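Local coordinates for mitogen-activated protein kinase (Leishmania major, PDB 3UIB), which probably phosphorylates serine and threonine residues of target proteins using ATP, as a MAP kinase of the protein kinase family, at residues Arg158-Gly163 with Trp218-Val223. Sequence-based numbering, arbitrary orientation.
With SB2 (4-[5-(4-fluoro-phenyl)-2-(4-methanesulfinyl-phenyl)-3H-imidazol-4-yl]-pyridine), chain B.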
loop_
_atom_site.group_PDB
_atom_site.type_symbol
_atom_site.label_atom_id
_atom_site.label_comp_id
_atom_site.label_asym_id
_atom_site.label_seq_id
_atom_site.Cartn_x
_atom_site.Cartn_y
_atom_site.Cartn_z
ATOM N N ARG A 158 4.495 -0.741 3.290
ATOM C CA ARG A 158 4.363 -0.517 4.741
ATOM C C ARG A 158 3.054 0.172 5.177
ATOM O O ARG A 158 2.669 0.052 6.342
ATOM C CB ARG A 158 5.615 0.171 5.329
ATOM C CG ARG A 158 5.871 -0.100 6.802
ATOM C CD ARG A 158 6.917 0.852 7.332
ATOM N NE ARG A 158 7.067 0.755 8.783
ATOM C CZ ARG A 158 8.053 1.322 9.471
ATOM N NH1 ARG A 158 8.991 2.024 8.846
ATOM N NH2 ARG A 158 8.114 1.182 10.789
ATOM N N ASP A 159 2.361 0.859 4.250
ATOM C CA ASP A 159 1.110 1.557 4.550
ATOM C C ASP A 159 0.033 1.331 3.450
ATOM O O ASP A 159 -0.558 2.282 2.922
ATOM C CB ASP A 159 1.399 3.045 4.851
ATOM C CG ASP A 159 0.217 3.844 5.367
ATOM O OD1 ASP A 159 -0.371 3.439 6.391
ATOM O OD2 ASP A 159 -0.109 4.883 4.750
ATOM N N LEU A 160 -0.212 0.050 3.104
ATOM C CA LEU A 160 -1.216 -0.302 2.091
ATOM C C LEU A 160 -2.618 -0.327 2.698
ATOM O O LEU A 160 -2.861 -1.019 3.688
ATOM C CB LEU A 160 -0.896 -1.627 1.375
ATOM C CG LEU A 160 -1.793 -1.984 0.173
ATOM C CD1 LEU A 160 -1.448 -1.146 -1.048
ATOM C CD2 LEU A 160 -1.701 -3.466 -0.160
ATOM N N HIS A 161 -3.526 0.451 2.098
ATOM C CA HIS A 161 -4.928 0.588 2.493
ATOM C C HIS A 161 -5.758 1.047 1.285
ATOM O O HIS A 161 -5.181 1.580 0.337
ATOM C CB HIS A 161 -5.088 1.532 3.709
ATOM C CG HIS A 161 -4.659 2.946 3.480
ATOM N ND1 HIS A 161 -3.387 3.372 3.802
ATOM C CD2 HIS A 161 -5.369 4.000 3.022
ATOM C CE1 HIS A 161 -3.355 4.660 3.504
ATOM N NE2 HIS A 161 -4.521 5.077 3.012
ATOM N N PRO A 162 -7.098 0.852 1.282
ATOM C CA PRO A 162 -7.898 1.230 0.102
ATOM C C PRO A 162 -7.786 2.677 -0.398
ATOM O O PRO A 162 -8.091 2.946 -1.566
ATOM C CB PRO A 162 -9.320 0.849 0.514
ATOM C CG PRO A 162 -9.150 -0.211 1.539
ATOM C CD PRO A 162 -7.943 0.197 2.305
ATOM N N GLY A 163 -7.308 3.571 0.466
ATOM C CA GLY A 163 -7.106 4.983 0.162
ATOM C C GLY A 163 -5.984 5.263 -0.819
ATOM O O GLY A 163 -6.030 6.276 -1.525
ATOM N N TRP A 218 -0.522 -8.818 4.909
ATOM C CA TRP A 218 -1.527 -8.636 5.944
ATOM C C TRP A 218 -2.437 -7.505 5.527
ATOM O O TRP A 218 -3.658 -7.649 5.603
ATOM C CB TRP A 218 -0.869 -8.320 7.293
ATOM C CG TRP A 218 -1.868 -8.103 8.385
ATOM C CD1 TRP A 218 -2.524 -6.943 8.680
ATOM C CD2 TRP A 218 -2.383 -9.092 9.277
ATOM N NE1 TRP A 218 -3.385 -7.140 9.729
ATOM C CE2 TRP A 218 -3.329 -8.457 10.109
ATOM C CE3 TRP A 218 -2.116 -10.454 9.477
ATOM C CZ2 TRP A 218 -4.001 -9.135 11.128
ATOM C CZ3 TRP A 218 -2.780 -11.121 10.492
ATOM C CH2 TRP A 218 -3.724 -10.469 11.289
ATOM N N SER A 219 -1.838 -6.377 5.094
ATOM C CA SER A 219 -2.560 -5.204 4.614
ATOM C C SER A 219 -3.497 -5.617 3.473
ATOM O O SER A 219 -4.699 -5.396 3.576
ATOM C CB SER A 219 -1.578 -4.128 4.161
ATOM O OG SER A 219 -0.791 -3.670 5.248
ATOM N N ALA A 220 -2.957 -6.310 2.444
ATOM C CA ALA A 220 -3.698 -6.828 1.290
ATOM C C ALA A 220 -4.828 -7.787 1.692
ATOM O O ALA A 220 -5.919 -7.710 1.125
ATOM C CB ALA A 220 -2.745 -7.507 0.322
ATOM N N GLY A 221 -4.561 -8.648 2.681
ATOM C CA GLY A 221 -5.524 -9.599 3.231
ATOM C C GLY A 221 -6.673 -8.904 3.934
ATOM O O GLY A 221 -7.800 -9.402 3.913
ATOM N N CYS A 222 -6.389 -7.736 4.557
ATOM C CA CYS A 222 -7.369 -6.874 5.222
ATOM C C CYS A 222 -8.278 -6.240 4.184
ATOM O O CYS A 222 -9.488 -6.248 4.384
ATOM C CB CYS A 222 -6.686 -5.816 6.086
ATOM S SG CYS A 222 -6.067 -6.436 7.671
ATOM N N VAL A 223 -7.711 -5.721 3.064
ATOM C CA VAL A 223 -8.499 -5.101 1.984
ATOM C C VAL A 223 -9.375 -6.112 1.229
ATOM O O VAL A 223 -10.387 -5.713 0.657
ATOM C CB VAL A 223 -7.738 -4.117 1.037
ATOM C CG1 VAL A 223 -6.623 -3.370 1.762
ATOM C CG2 VAL A 223 -7.211 -4.810 -0.210
HETATM O O2 SB2 B . -3.719 9.809 2.513
HETATM C C1 SB2 B . -1.958 7.453 2.184
HETATM S S1 SB2 B . -3.524 8.225 1.682
HETATM C CA1 SB2 B . -1.520 9.692 -1.509
HETATM C CA2 SB2 B . -1.831 9.238 -0.227
HETATM C CA3 SB2 B . -3.125 8.801 0.063
HETATM C CA4 SB2 B . -4.107 8.823 -0.934
HETATM C CA5 SB2 B . -3.797 9.279 -2.217
HETATM C CA6 SB2 B . -2.500 9.719 -2.506
HETATM N NB1 SB2 B . -4.720 10.758 -9.521
HETATM C CB2 SB2 B . -3.411 10.451 -9.567
HETATM C CB3 SB2 B . -2.645 10.413 -8.400
HETATM C CB4 SB2 B . -3.246 10.699 -7.174
HETATM C CB5 SB2 B . -4.607 11.015 -7.151
HETATM C CB6 SB2 B . -5.326 11.037 -8.352
HETATM N NC1 SB2 B . -3.040 10.163 -4.830
HETATM C CC2 SB2 B . -2.107 10.214 -3.858
HETATM N NC3 SB2 B . -0.919 10.709 -4.272
HETATM C CC4 SB2 B . -1.038 11.024 -5.574
HETATM C CC5 SB2 B . -2.434 10.655 -5.920
HETATM C CD1 SB2 B . -0.201 12.581 -7.379
HETATM C CD2 SB2 B . 0.858 13.060 -8.160
HETATM C CD3 SB2 B . 2.149 12.542 -7.989
HETATM C CD4 SB2 B . 2.391 11.555 -7.035
HETATM C CD5 SB2 B . 1.336 11.076 -6.260
HETATM C CD6 SB2 B . 0.045 11.583 -6.431
HETATM F FD3 SB2 B . 3.170 12.993 -8.735
HETATM O O HOH W 1 1.315 -2.347 3.857
#
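Ser219, on helix 215-229, meets Leu160 of the irregular segment 158-163 and illustrates how two segments can be seated on each other without a direct hydrogen bond between them; the direct link comes just before, where Arg158 N bonds Asp216 OD1 on the same helix. Ser219 CB packs against Leu160 CB at 3.8 Å, while its hydroxyl, bonded to Tyr199 O, also takes a bond from a water. That water donates to Ser219 OG at 2.8 Å and accepts from Leu160 N at 2.9 Å, satisfying a buried amide through the bridge. The torsion of Ser219, with OG anti to the carbonyl carbon (chi1 -63°), keeps the hydroxyl beside the backbone N; there it also bonds Val215 O, one turn back on its own helix.

At Ala220 the contact becomes apolar. Leu160 reaches out with its CD2 branch, which lies 4.2 Å from Ala220 CB; Ile143 and Leu147 of helix 133-153 also pack against Leu160, and Leu147 against Ala220.

One turn after Ser219, Val223 presents CG1 to the ring of Pro162, 3.8 Å from CD and 4.1 Å from CG, the two side chains passing alongside one another in opposite senses. Between the footholds of Leu160 and Pro162, His161 points its CB away from the helix, and its CE1 comes within 3.4 Å of the inhibitor methyl carbon C1, near the ring plane. Asp159 likewise faces away and forms a salt bridge with Arg200. Leu160 thus turns in to the helix while its two neighbours point away, joining the C-lobe core to the active-site cleft, as in the catalytic loop of protein kinases, whose HRD motif appears here as His157-Arg158-Asp159, backed by helix 215-229, the αF helix of the kinase fold.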